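Local coordinates for BH2358 protein (Bacillus halodurans C-125, PDB 2RBD) that is of unknown function but is putatively a spore coat protein, with a four-helix bundle of the ferritin-like class, at residues 30-35 with 57-62; 38-43 with 50-55; 99-104 with 155-160; 19-24 with 119-124. All blocks are in the same frame, centred on the assembly; numbering follows the deposited sequence. Where two conformers were deposited one is given.

Interaction 1: 30-35 with 57-62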
loop_
_atom_site.group_PDB
_atom_site.type_symbol
_atom_site.label_atom_id
_atom_site.label_comp_id
_atom_site.label_asym_id
_atom_site.label_seq_id
_atom_site.Cartn_x
_atom_site.Cartn_y
_atom_site.Cartn_z
ATOM N N ASN A 30 9.898 -9.017 -15.301
ATOM C CA ASN A 30 9.895 -9.567 -16.651
ATOM C C ASN A 30 8.976 -8.784 -17.562
ATOM O O ASN A 30 9.282 -8.517 -18.725
ATOM C CB ASN A 30 9.434 -11.033 -16.600
ATOM C CG ASN A 30 10.461 -11.976 -16.018
ATOM O OD1 ASN A 30 11.663 -11.702 -15.994
ATOM N ND2 ASN A 30 9.977 -13.155 -15.619
ATOM N N GLY A 31 7.815 -8.413 -17.038
ATOM C CA GLY A 31 6.851 -7.625 -17.812
ATOM C C GLY A 31 7.334 -6.226 -18.103
ATOM O O GLY A 31 7.150 -5.676 -19.208
ATOM N N LEU A 32 7.946 -5.629 -17.111
ATOM C CA LEU A 32 8.481 -4.259 -17.289
ATOM C C LEU A 32 9.678 -4.216 -18.233
ATOM O O LEU A 32 9.769 -3.329 -19.050
ATOM C CB LEU A 32 8.818 -3.613 -15.947
ATOM C CG LEU A 32 7.649 -3.304 -14.996
ATOM C CD1 LEU A 32 8.233 -2.683 -13.715
ATOM C CD2 LEU A 32 6.639 -2.326 -15.650
ATOM N N ILE A 33 10.551 -5.219 -18.181
ATOM C CA ILE A 33 11.620 -5.331 -19.148
ATOM C C ILE A 33 11.047 -5.348 -20.580
ATOM O O ILE A 33 11.531 -4.654 -21.462
ATOM C CB ILE A 33 12.493 -6.546 -18.851
ATOM C CG1 ILE A 33 13.327 -6.298 -17.562
ATOM C CG2 ILE A 33 13.444 -6.808 -20.006
ATOM C CD1 ILE A 33 14.000 -7.556 -17.014
ATOM N N ASN A 34 10.016 -6.159 -20.792
ATOM C CA ASN A 34 9.403 -6.256 -22.106
ATOM C C ASN A 34 8.782 -4.934 -22.538
ATOM O O ASN A 34 9.011 -4.474 -23.646
ATOM C CB ASN A 34 8.365 -7.378 -22.080
ATOM C CG ASN A 34 7.566 -7.458 -23.373
ATOM O OD1 ASN A 34 8.135 -7.587 -24.416
ATOM N ND2 ASN A 34 6.264 -7.372 -23.286
ATOM N N GLY A 35 8.016 -4.301 -21.658
ATOM C CA GLY A 35 7.409 -3.000 -21.988
ATOM C C GLY A 35 8.419 -1.907 -22.241
ATOM O O GLY A 35 8.264 -1.119 -23.165
ATOM N N GLN A 57 18.627 -2.795 -17.356
ATOM C CA GLN A 57 19.805 -3.474 -16.836
ATOM C C GLN A 57 19.681 -3.712 -15.321
ATOM O O GLN A 57 20.040 -4.764 -14.812
ATOM C CB GLN A 57 21.047 -2.636 -17.193
ATOM C CG GLN A 57 22.366 -3.352 -17.027
ATOM C CD GLN A 57 23.564 -2.521 -17.491
ATOM O OE1 GLN A 57 23.534 -1.860 -18.546
ATOM N NE2 GLN A 57 24.627 -2.568 -16.702
ATOM N N ALA A 58 19.158 -2.719 -14.612
ATOM C CA ALA A 58 18.939 -2.816 -13.159
ATOM C C ALA A 58 17.979 -3.952 -12.824
ATOM O O ALA A 58 18.224 -4.743 -11.912
ATOM C CB ALA A 58 18.447 -1.481 -12.588
HETATM N N MSE A 59 16.926 -4.086 -13.613
HETATM C CA MSE A 59 15.954 -5.162 -13.384
HETATM C C MSE A 59 16.517 -6.515 -13.721
HETATM O O MSE A 59 16.243 -7.501 -13.028
HETATM C CB MSE A 59 14.689 -4.893 -14.181
HETATM C CG MSE A 59 13.871 -3.728 -13.592
HETATM SE SE MSE A 59 12.122 -3.491 -14.367
HETATM C CE MSE A 59 12.631 -2.811 -16.106
ATOM N N GLN A 60 17.337 -6.562 -14.764
ATOM C CA GLN A 60 18.024 -7.796 -15.098
ATOM C C GLN A 60 18.954 -8.219 -13.971
ATOM O O GLN A 60 19.061 -9.408 -13.664
ATOM C CB GLN A 60 18.782 -7.622 -16.402
ATOM C CG GLN A 60 17.837 -7.642 -17.598
ATOM C CD GLN A 60 18.506 -7.292 -18.901
ATOM O OE1 GLN A 60 19.489 -6.551 -18.941
ATOM N NE2 GLN A 60 17.943 -7.785 -19.974
ATOM N N ASP A 61 19.600 -7.273 -13.326
ATOM C CA ASP A 61 20.481 -7.597 -12.174
ATOM C C ASP A 61 19.683 -8.115 -10.996
ATOM O O ASP A 61 20.091 -9.087 -10.321
ATOM C CB ASP A 61 21.278 -6.378 -11.673
ATOM C CG ASP A 61 22.297 -5.869 -12.668
ATOM O OD1 ASP A 61 22.644 -6.592 -13.615
ATOM O OD2 ASP A 61 22.780 -4.728 -12.476
ATOM N N GLU A 62 18.561 -7.458 -10.701
ATOM C CA GLU A 62 17.648 -7.936 -9.672
ATOM C C GLU A 62 17.197 -9.364 -10.002
ATOM O O GLU A 62 17.198 -10.257 -9.140
ATOM C CB GLU A 62 16.450 -7.028 -9.531
ATOM C CG GLU A 62 16.775 -5.658 -8.981
ATOM C CD GLU A 62 15.535 -4.832 -8.755
ATOM O OE1 GLU A 62 14.436 -5.202 -9.191
ATOM O OE2 GLU A 62 15.669 -3.740 -8.172
#
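Met59, deposited as selenomethionine, lies along Ile33 and ends against Leu32, showing how one flexible side chain can fill the space between two antiparallel helices. Its CB already touches the ethyl arm of Ile33, 3.9 Å from Ile33 CD1 and as near to CG1. From there CG stands opposite its own carbonyl carbon (chi1 -72°) and carries the chain across to helix 16-42. Met59 SE then meets Leu32 CB at 3.7 Å and, a little farther off, Leu32 CD1, the two side chains lying nearly perpendicular. A bend at chi3 (-71°) folds the methyl back, and Met59 CE settles 3.8 Å from Ile33 CG1 and equally close to Ile33 N. Ile33 thus touches Met59 at both its root and its tip, while Ile33 CD1 also reaches Gln60 CG at 3.9 Å. Replacing Ile33 by an alanine would keep only CB, and losing the ethyl arm and the CG2 methyl is likely to leave a gap beside Met59 CB, with the selenium-bound methyl freer to turn. The axes of segments 30-35 and 57-62 approach to 9.8 Å at 155° between their directions, the antiparallel hairpin that forms the first half of a ferritin-like four-helix bundle.

Interaction 2: 38-43 with 50-55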
loop_
_atom_site.group_PDB
_atom_site.type_symbol
_atom_site.label_atom_id
_atom_site.label_comp_id
_atom_site.label_asym_id
_atom_site.label_seq_id
_atom_site.Cartn_x
_atom_site.Cartn_y
_atom_site.Cartn_z
ATOM N N SER A 38 10.002 -2.187 -25.513
ATOM C CA SER A 38 9.127 -1.569 -26.521
ATOM C C SER A 38 9.256 -0.050 -26.451
ATOM O O SER A 38 9.477 0.599 -27.470
ATOM C CB SER A 38 7.683 -1.976 -26.328
ATOM O OG SER A 38 6.891 -1.425 -27.362
ATOM N N PHE A 39 9.240 0.521 -25.238
ATOM C CA PHE A 39 9.418 1.969 -25.089
ATOM C C PHE A 39 10.712 2.496 -25.707
ATOM O O PHE A 39 10.710 3.583 -26.240
ATOM C CB PHE A 39 9.372 2.370 -23.631
ATOM C CG PHE A 39 7.992 2.357 -23.002
ATOM C CD1 PHE A 39 6.814 2.406 -23.737
ATOM C CD2 PHE A 39 7.902 2.377 -21.631
ATOM C CE1 PHE A 39 5.567 2.427 -23.091
ATOM C CE2 PHE A 39 6.675 2.388 -20.979
ATOM C CZ PHE A 39 5.515 2.399 -21.720
ATOM N N ILE A 40 11.800 1.736 -25.665
ATOM C CA ILE A 40 13.035 2.169 -26.331
ATOM C C ILE A 40 12.759 2.484 -27.801
ATOM O O ILE A 40 13.231 3.473 -28.326
ATOM C CB ILE A 40 14.166 1.090 -26.196
ATOM C CG1 ILE A 40 14.926 1.306 -24.885
ATOM C CG2 ILE A 40 15.157 1.118 -27.375
ATOM C CD1 ILE A 40 15.463 0.018 -24.315
ATOM N N ASN A 41 11.969 1.637 -28.446
ATOM C CA ASN A 41 11.600 1.831 -29.845
ATOM C C ASN A 41 10.661 3.010 -30.106
ATOM O O ASN A 41 10.621 3.521 -31.226
ATOM C CB ASN A 41 11.019 0.544 -30.399
ATOM C CG ASN A 41 12.095 -0.525 -30.626
ATOM O OD1 ASN A 41 13.191 -0.186 -31.041
ATOM N ND2 ASN A 41 11.777 -1.779 -30.404
ATOM N N HIS A 42 9.902 3.434 -29.101
ATOM C CA HIS A 42 8.960 4.547 -29.195
ATOM C C HIS A 42 9.572 5.877 -28.808
ATOM O O HIS A 42 8.957 6.883 -28.996
ATOM C CB HIS A 42 7.762 4.340 -28.239
ATOM C CG HIS A 42 6.779 3.315 -28.691
ATOM N ND1 HIS A 42 5.539 3.632 -29.170
ATOM C CD2 HIS A 42 6.847 1.968 -28.718
ATOM C CE1 HIS A 42 4.874 2.526 -29.468
ATOM N NE2 HIS A 42 5.648 1.492 -29.201
ATOM N N THR A 43 10.755 5.923 -28.229
ATOM C CA THR A 43 11.323 7.125 -27.634
ATOM C C THR A 43 12.176 7.908 -28.648
ATOM O O THR A 43 12.976 7.291 -29.354
ATOM C CB THR A 43 12.269 6.717 -26.440
ATOM O OG1 THR A 43 11.522 6.000 -25.427
ATOM C CG2 THR A 43 12.949 7.935 -25.819
ATOM N N ASN A 50 18.478 6.573 -22.456
ATOM C CA ASN A 50 19.547 6.100 -21.623
ATOM C C ASN A 50 19.043 5.583 -20.287
ATOM O O ASN A 50 19.541 4.603 -19.760
ATOM C CB ASN A 50 20.554 7.210 -21.348
ATOM C CG ASN A 50 21.488 7.473 -22.531
ATOM O OD1 ASN A 50 21.710 6.620 -23.382
ATOM N ND2 ASN A 50 22.040 8.682 -22.560
ATOM N N LEU A 51 18.075 6.277 -19.718
ATOM C CA LEU A 51 17.512 5.870 -18.432
ATOM C C LEU A 51 16.666 4.598 -18.550
ATOM O O LEU A 51 16.663 3.766 -17.642
ATOM C CB LEU A 51 16.725 7.013 -17.802
ATOM C CG LEU A 51 17.594 8.083 -17.115
ATOM C CD1 LEU A 51 16.827 9.398 -16.840
ATOM C CD2 LEU A 51 18.205 7.530 -15.809
ATOM N N ILE A 52 15.974 4.413 -19.677
ATOM C CA ILE A 52 15.206 3.182 -19.899
ATOM C C ILE A 52 16.185 2.031 -19.967
ATOM O O ILE A 52 15.969 0.980 -19.357
ATOM C CB ILE A 52 14.361 3.225 -21.195
ATOM C CG1 ILE A 52 13.338 4.358 -21.220
ATOM C CG2 ILE A 52 13.697 1.830 -21.412
ATOM C CD1 ILE A 52 12.680 4.547 -22.582
ATOM N N ASP A 53 17.285 2.222 -20.712
ATOM C CA ASP A 53 18.302 1.183 -20.781
ATOM C C ASP A 53 18.866 0.864 -19.394
ATOM O O ASP A 53 19.085 -0.289 -19.038
ATOM C CB ASP A 53 19.456 1.628 -21.684
ATOM C CG ASP A 53 19.223 1.347 -23.161
ATOM O OD1 ASP A 53 18.433 0.441 -23.510
ATOM O OD2 ASP A 53 19.885 2.026 -23.994
ATOM N N GLU A 54 19.076 1.871 -18.585
ATOM C CA GLU A 54 19.569 1.655 -17.240
ATOM C C GLU A 54 18.563 0.877 -16.395
ATOM O O GLU A 54 18.941 0.000 -15.630
ATOM C CB GLU A 54 19.857 2.987 -16.591
ATOM C CG GLU A 54 20.379 2.825 -15.169
ATOM C CD GLU A 54 20.748 4.107 -14.462
ATOM O OE1 GLU A 54 20.813 5.158 -15.158
ATOM O OE2 GLU A 54 20.969 3.993 -13.208
ATOM N N ALA A 55 17.295 1.231 -16.515
ATOM C CA ALA A 55 16.262 0.506 -15.805
ATOM C C ALA A 55 16.206 -0.968 -16.176
ATOM O O ALA A 55 16.061 -1.816 -15.288
ATOM C CB ALA A 55 14.900 1.152 -16.015
#
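Ile40 and Ile52 face each other near the closed end of a helical hairpin, where helix 16-42 gives way through a short turn to helix 46-72; the pairing belongs to the first half of the ferritin-like bundle. The axes of 38-42 and 50-55 run at 171°, almost exactly antiparallel, and 9.9 Å apart.

The apolar contacts centre on Ile52, whose two branches serve different partners. With CG1 opposite its own carbonyl carbon (chi1 -60°), the CG2 methyl is directed to Ile40 CG1, 3.7 Å away, and the two side chains slide past one another in opposite senses. Ile52 CD1 extends to the root of Phe39, 4.1 Å from its CB. The Phe39 ring itself leads off to Ile103 of helix 100-124 and to Phe98 of the second subunit. Cutting Ile52 down to an alanine would probably open a gap between Ile40 and Phe39, with Ile40 CG1 losing the CG2 methyl it packs on and Phe39 CB the CD1 methyl.

One contact is mixed: Ile52 CD1 packs against Thr43 OG1 at 3.4 Å. Ile40 and Thr43 each have a second conformer, so their contacts hold for the conformer described.

The polar interactions stay within 38-43 or look outward: His42 reaches the backbone of Phe98 through ND1 and, through NE2, Ala96 O of the second subunit. Phe39 O accepts two hydrogen bonds from opposite faces of its carbonyl plane, one from His42 N at 3.0 Å and one from Thr43 OG1 at 2.7 Å, the hydroxyl standing 46° out of that plane.

Interaction 3: 99-104 with 155-160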
loop_
_atom_site.group_PDB
_atom_site.type_symbol
_atom_site.label_atom_id
_atom_site.label_comp_id
_atom_site.label_asym_id
_atom_site.label_seq_id
_atom_site.Cartn_x
_atom_site.Cartn_y
_atom_site.Cartn_z
ATOM N N ASN A 99 4.502 8.630 -26.526
ATOM C CA ASN A 99 5.332 9.811 -26.577
ATOM C C ASN A 99 6.188 9.948 -25.334
ATOM O O ASN A 99 5.830 9.458 -24.280
ATOM C CB ASN A 99 4.424 11.035 -26.759
ATOM C CG ASN A 99 3.575 10.902 -28.006
ATOM O OD1 ASN A 99 4.126 10.876 -29.103
ATOM N ND2 ASN A 99 2.251 10.702 -27.844
ATOM N N ASP A 100 7.254 10.734 -25.449
ATOM C CA ASP A 100 8.276 10.789 -24.406
ATOM C C ASP A 100 7.750 11.168 -23.014
ATOM O O ASP A 100 8.041 10.496 -22.060
ATOM C CB ASP A 100 9.422 11.729 -24.804
ATOM C CG ASP A 100 10.187 11.228 -26.009
ATOM O OD1 ASP A 100 10.086 10.031 -26.353
ATOM O OD2 ASP A 100 10.887 12.025 -26.631
ATOM N N PRO A 101 6.957 12.246 -22.902
ATOM C CA PRO A 101 6.453 12.571 -21.566
ATOM C C PRO A 101 5.620 11.464 -20.928
ATOM O O PRO A 101 5.730 11.223 -19.721
ATOM C CB PRO A 101 5.579 13.789 -21.808
ATOM C CG PRO A 101 6.021 14.302 -23.123
ATOM C CD PRO A 101 6.483 13.197 -23.916
ATOM N N GLU A 102 4.804 10.808 -21.732
ATOM C CA GLU A 102 3.983 9.768 -21.158
ATOM C C GLU A 102 4.795 8.492 -20.842
ATOM O O GLU A 102 4.521 7.874 -19.816
ATOM C CB GLU A 102 2.751 9.532 -22.008
ATOM C CG GLU A 102 1.709 10.654 -21.871
ATOM C CD GLU A 102 2.083 11.938 -22.588
ATOM O OE1 GLU A 102 2.693 11.860 -23.682
ATOM O OE2 GLU A 102 1.748 13.028 -22.062
ATOM N N ILE A 103 5.827 8.179 -21.604
ATOM C CA ILE A 103 6.753 7.083 -21.297
ATOM C C ILE A 103 7.438 7.372 -19.957
ATOM O O ILE A 103 7.507 6.526 -19.079
ATOM C CB ILE A 103 7.806 6.924 -22.394
ATOM C CG1 ILE A 103 7.158 6.373 -23.673
ATOM C CG2 ILE A 103 8.931 5.948 -21.954
ATOM C CD1 ILE A 103 8.037 6.510 -24.922
ATOM N N SER A 104 7.953 8.593 -19.820
ATOM C CA SER A 104 8.631 8.980 -18.583
ATOM C C SER A 104 7.714 8.893 -17.382
ATOM O O SER A 104 8.115 8.380 -16.329
ATOM C CB SER A 104 9.216 10.386 -18.707
ATOM O OG SER A 104 10.138 10.621 -17.654
ATOM N N LYS A 155 13.371 18.297 -18.534
ATOM C CA LYS A 155 12.653 18.247 -19.813
ATOM C C LYS A 155 11.358 19.036 -19.822
ATOM O O LYS A 155 10.776 19.273 -20.877
ATOM C CB LYS A 155 12.374 16.795 -20.204
ATOM C CG LYS A 155 13.612 15.967 -20.344
ATOM C CD LYS A 155 14.388 16.271 -21.647
ATOM C CE LYS A 155 15.691 15.474 -21.689
ATOM N NZ LYS A 155 16.477 15.664 -22.959
ATOM N N GLY A 156 10.896 19.433 -18.649
ATOM C CA GLY A 156 9.622 20.144 -18.523
ATOM C C GLY A 156 8.441 19.203 -18.650
ATOM O O GLY A 156 7.365 19.608 -19.072
ATOM N N TRP A 157 8.643 17.947 -18.299
ATOM C CA TRP A 157 7.591 16.951 -18.399
ATOM C C TRP A 157 6.779 16.812 -17.097
ATOM O O TRP A 157 5.727 16.199 -17.104
ATOM C CB TRP A 157 8.164 15.591 -18.755
ATOM C CG TRP A 157 8.778 15.532 -20.103
ATOM C CD1 TRP A 157 8.512 16.349 -21.159
ATOM C CD2 TRP A 157 9.722 14.581 -20.562
ATOM N NE1 TRP A 157 9.261 15.982 -22.233
ATOM C CE2 TRP A 157 10.018 14.898 -21.902
ATOM C CE3 TRP A 157 10.420 13.536 -19.956
ATOM C CZ2 TRP A 157 10.971 14.226 -22.632
ATOM C CZ3 TRP A 157 11.342 12.841 -20.700
ATOM C CH2 TRP A 157 11.612 13.194 -22.042
ATOM N N LEU A 158 7.246 17.354 -15.990
ATOM C CA LEU A 158 6.583 17.147 -14.712
ATOM C C LEU A 158 5.342 18.023 -14.638
ATOM O O LEU A 158 5.423 19.209 -14.918
ATOM C CB LEU A 158 7.580 17.512 -13.600
ATOM C CG LEU A 158 7.205 17.328 -12.140
ATOM C CD1 LEU A 158 6.831 15.892 -11.869
ATOM C CD2 LEU A 158 8.404 17.746 -11.287
ATOM N N ILE A 159 4.196 17.451 -14.288
ATOM C CA ILE A 159 2.955 18.222 -14.129
ATOM C C ILE A 159 2.925 18.694 -12.679
ATOM O O ILE A 159 3.010 17.879 -11.777
ATOM C CB ILE A 159 1.732 17.334 -14.372
ATOM C CG1 ILE A 159 1.724 16.787 -15.803
ATOM C CG2 ILE A 159 0.459 18.123 -14.086
ATOM C CD1 ILE A 159 0.560 15.805 -16.070
ATOM N N PRO A 160 2.824 20.007 -12.436
ATOM C CA PRO A 160 2.846 20.454 -11.049
ATOM C C PRO A 160 1.526 20.174 -10.333
ATOM O O PRO A 160 0.498 20.516 -10.832
ATOM C CB PRO A 160 3.067 21.962 -11.157
ATOM C CG PRO A 160 2.562 22.323 -12.499
ATOM C CD PRO A 160 2.750 21.130 -13.386
HETATM O O HOH W 1 4.681 13.753 -17.945
#
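Trp157 lays its indole along the first turn of helix 100-124, an example of an aromatic side chain holding a chain tail to a bundle after its last helix has ended. That ending is a Schellman motif, in which Gly156 takes positive phi. With CG beside its backbone N (chi1 -65°), Trp157 presents one ring face to Pro101. Pro101 CG stands 4.0 Å from the centroid of the five-membered ring, only 22° off its normal, in a CH-pi contact; Pro101 CB and CA extend the cover over the pyrrole side, and Asp100 O lies over the same face toward the rim. The opposite face is taken by Lys155 CB, 3.4 Å above the plane and over its centre, so the indole is sandwiched between Pro101 and Lys155 of its own segment.

At the six-membered ring the partners change. Asp100 CB touches Trp157 CZ2 at 3.7 Å, while its carboxylate turns elsewhere and accepts hydrogen bonds from Gly44 N and Asp45 N. Ser104 CB comes obliquely to Trp157 CE3 at 3.6 Å, and its hydroxyl is engaged with Asn152. A water links the two backbones, donating to Trp157 O at 2.8 Å and, at a longer 3.3 Å, to Pro101 O.

The direct contact is therefore made mainly by carbon against an aromatic surface; fit and dispersion, rather than directional bonds, would set the position of the indole, with the water adding a polar tie between the main chains.

Interaction 4: 19-24 with 119-124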
loop_
_atom_site.group_PDB
_atom_site.type_symbol
_atom_site.label_atom_id
_atom_site.label_comp_id
_atom_site.label_asym_id
_atom_site.label_seq_id
_atom_site.Cartn_x
_atom_site.Cartn_y
_atom_site.Cartn_z
ATOM N N VAL A 19 7.758 -16.662 -0.890
ATOM C CA VAL A 19 7.718 -17.283 -2.202
ATOM C C VAL A 19 6.817 -16.497 -3.157
ATOM O O VAL A 19 7.243 -16.104 -4.258
ATOM C CB VAL A 19 7.296 -18.776 -2.122
ATOM C CG1 VAL A 19 7.085 -19.364 -3.546
ATOM C CG2 VAL A 19 8.393 -19.598 -1.365
ATOM N N PHE A 20 5.593 -16.227 -2.736
ATOM C CA PHE A 20 4.678 -15.545 -3.631
ATOM C C PHE A 20 5.160 -14.142 -3.990
ATOM O O PHE A 20 5.098 -13.730 -5.158
ATOM C CB PHE A 20 3.263 -15.483 -3.047
ATOM C CG PHE A 20 2.282 -14.811 -3.934
ATOM C CD1 PHE A 20 1.761 -15.470 -5.013
ATOM C CD2 PHE A 20 1.918 -13.505 -3.718
ATOM C CE1 PHE A 20 0.870 -14.868 -5.879
ATOM C CE2 PHE A 20 1.012 -12.900 -4.578
ATOM C CZ PHE A 20 0.510 -13.572 -5.641
ATOM N N SER A 21 5.660 -13.432 -3.002
ATOM C CA SER A 21 6.083 -12.053 -3.233
ATOM C C SER A 21 7.298 -11.958 -4.166
ATOM O O SER A 21 7.351 -11.088 -5.037
ATOM C CB SER A 21 6.364 -11.339 -1.918
ATOM O OG SER A 21 5.146 -11.146 -1.238
ATOM N N THR A 22 8.293 -12.809 -3.953
ATOM C CA THR A 22 9.469 -12.791 -4.784
ATOM C C THR A 22 9.141 -13.276 -6.198
ATOM O O THR A 22 9.612 -12.701 -7.176
ATOM C CB THR A 22 10.643 -13.584 -4.184
ATOM O OG1 THR A 22 10.285 -14.953 -4.003
ATOM C CG2 THR A 22 11.089 -12.955 -2.861
ATOM N N TRP A 23 8.345 -14.331 -6.307
ATOM C CA TRP A 23 7.880 -14.790 -7.625
ATOM C C TRP A 23 7.131 -13.688 -8.364
ATOM O O TRP A 23 7.360 -13.440 -9.567
ATOM C CB TRP A 23 6.976 -16.009 -7.443
ATOM C CG TRP A 23 6.508 -16.646 -8.699
ATOM C CD1 TRP A 23 7.086 -17.706 -9.331
ATOM C CD2 TRP A 23 5.338 -16.329 -9.450
ATOM N NE1 TRP A 23 6.377 -18.048 -10.436
ATOM C CE2 TRP A 23 5.302 -17.219 -10.556
ATOM C CE3 TRP A 23 4.320 -15.380 -9.312
ATOM C CZ2 TRP A 23 4.292 -17.196 -11.496
ATOM C CZ3 TRP A 23 3.340 -15.340 -10.260
ATOM C CH2 TRP A 23 3.334 -16.239 -11.347
ATOM N N THR A 24 6.234 -13.002 -7.664
ATOM C CA THR A 24 5.486 -11.933 -8.260
ATOM C C THR A 24 6.385 -10.738 -8.685
ATOM O O THR A 24 6.208 -10.145 -9.755
ATOM C CB THR A 24 4.371 -11.499 -7.303
ATOM O OG1 THR A 24 3.426 -12.563 -7.148
ATOM C CG2 THR A 24 3.627 -10.293 -7.851
ATOM N N SER A 119 9.397 -2.383 0.146
ATOM C CA SER A 119 9.142 -2.197 1.575
ATOM C C SER A 119 8.176 -3.217 2.125
ATOM O O SER A 119 8.329 -3.715 3.234
ATOM C CB SER A 119 8.647 -0.779 1.840
ATOM O OG SER A 119 9.686 0.164 1.558
ATOM N N GLN A 120 7.157 -3.553 1.343
ATOM C CA GLN A 120 6.216 -4.610 1.709
ATOM C C GLN A 120 6.888 -5.982 1.925
ATOM O O GLN A 120 6.584 -6.652 2.923
ATOM C CB GLN A 120 5.125 -4.757 0.645
ATOM C CG GLN A 120 4.177 -3.552 0.544
ATOM C CD GLN A 120 3.217 -3.602 -0.620
ATOM O OE1 GLN A 120 2.055 -3.091 -0.520
ATOM N NE2 GLN A 120 3.652 -4.115 -1.708
ATOM N N ILE A 121 7.775 -6.344 1.011
ATOM C CA ILE A 121 8.488 -7.613 1.095
ATOM C C ILE A 121 9.422 -7.628 2.297
ATOM O O ILE A 121 9.493 -8.637 3.025
ATOM C CB ILE A 121 9.189 -7.941 -0.223
ATOM C CG1 ILE A 121 8.134 -8.184 -1.330
ATOM C CG2 ILE A 121 10.073 -9.204 -0.042
ATOM C CD1 ILE A 121 8.711 -8.410 -2.755
ATOM N N ILE A 122 10.128 -6.531 2.521
ATOM C CA ILE A 122 11.024 -6.457 3.682
ATOM C C ILE A 122 10.219 -6.686 4.933
ATOM O O ILE A 122 10.599 -7.499 5.792
ATOM C CB ILE A 122 11.742 -5.092 3.782
ATOM C CG1 ILE A 122 12.685 -4.899 2.585
ATOM C CG2 ILE A 122 12.513 -4.953 5.178
ATOM C CD1 ILE A 122 13.191 -3.426 2.400
ATOM N N GLY A 123 9.103 -5.967 5.044
ATOM C CA GLY A 123 8.234 -6.071 6.214
ATOM C C GLY A 123 7.661 -7.442 6.521
ATOM O O GLY A 123 7.453 -7.773 7.690
ATOM N N GLN A 124 7.419 -8.256 5.501
ATOM C CA GLN A 124 6.819 -9.555 5.691
ATOM C C GLN A 124 7.860 -10.666 5.761
ATOM O O GLN A 124 7.527 -11.825 6.011
ATOM C CB GLN A 124 5.803 -9.822 4.594
ATOM C CG GLN A 124 6.382 -10.199 3.272
ATOM C CD GLN A 124 5.298 -10.738 2.318
ATOM O OE1 GLN A 124 5.397 -11.875 1.831
ATOM N NE2 GLN A 124 4.236 -9.931 2.092
#
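The carboxamide of Gln124 is the flat group that crosses to helix 16-42, and Ser21 OG lies 3.2 Å from its OE1, a pairing left uncertain because the amide is probably turned over in the model and both residues have second conformers. Ser21 OG also makes a weak hydrogen bond to Gly17 O. On helix 16-42 itself, the Phe20 ring carries Thr24 OG1 over the centre of one face, 3.4 Å above the plane, and meets the ring of His15 of the fourth subunit at a shallow angle. The same Thr24 OG1 lies in plane at the edge of the Trp23 indole.

The contact joins the first and third helices, 16-42 and 100-124, of the ferritin-like bundle. Its carbon contact is Ser21 CB to Ile121 CG1, 3.7 Å; Ile121 CD1 also lies 3.8 Å from the backbone oxygen Ser21 O. The small serine is consistent with the close approach, the Ser21 and Ile121 CA atoms being 6.7 Å apart. Phe134 of helix 128-155 touches both Ile121 and Thr22. Within helix 16-42, Phe20 O is gripped from opposite faces by Thr24 N and Thr24 OG1, one turn later, the hydroxyl bonding at 2.8 Å and tilted 34° from the carbonyl plane.

Overall arrangement
From the N terminus, helix 16-42 opens three contacts in turn. Interaction 4 opens first, and its wide loop, closing at 119-124 near the far end of helix 100-124, encloses interaction 1, which in turn encloses interaction 2, the shortest loop, near the turn between helices 16-42 and 46-72. Interaction 3 opens within that wide loop, after both hairpin contacts have closed, and closes beyond it, so the two cross; it ties the start of helix 100-124 to the tail beyond helix 128-155. Interactions 3 and 4 lie at opposite ends of the bundle, their centres about 30 Å apart. Interactions 2 and 3 touch directly, through Thr43 and Phe39 against Ile103, joining the hairpin to the third helix.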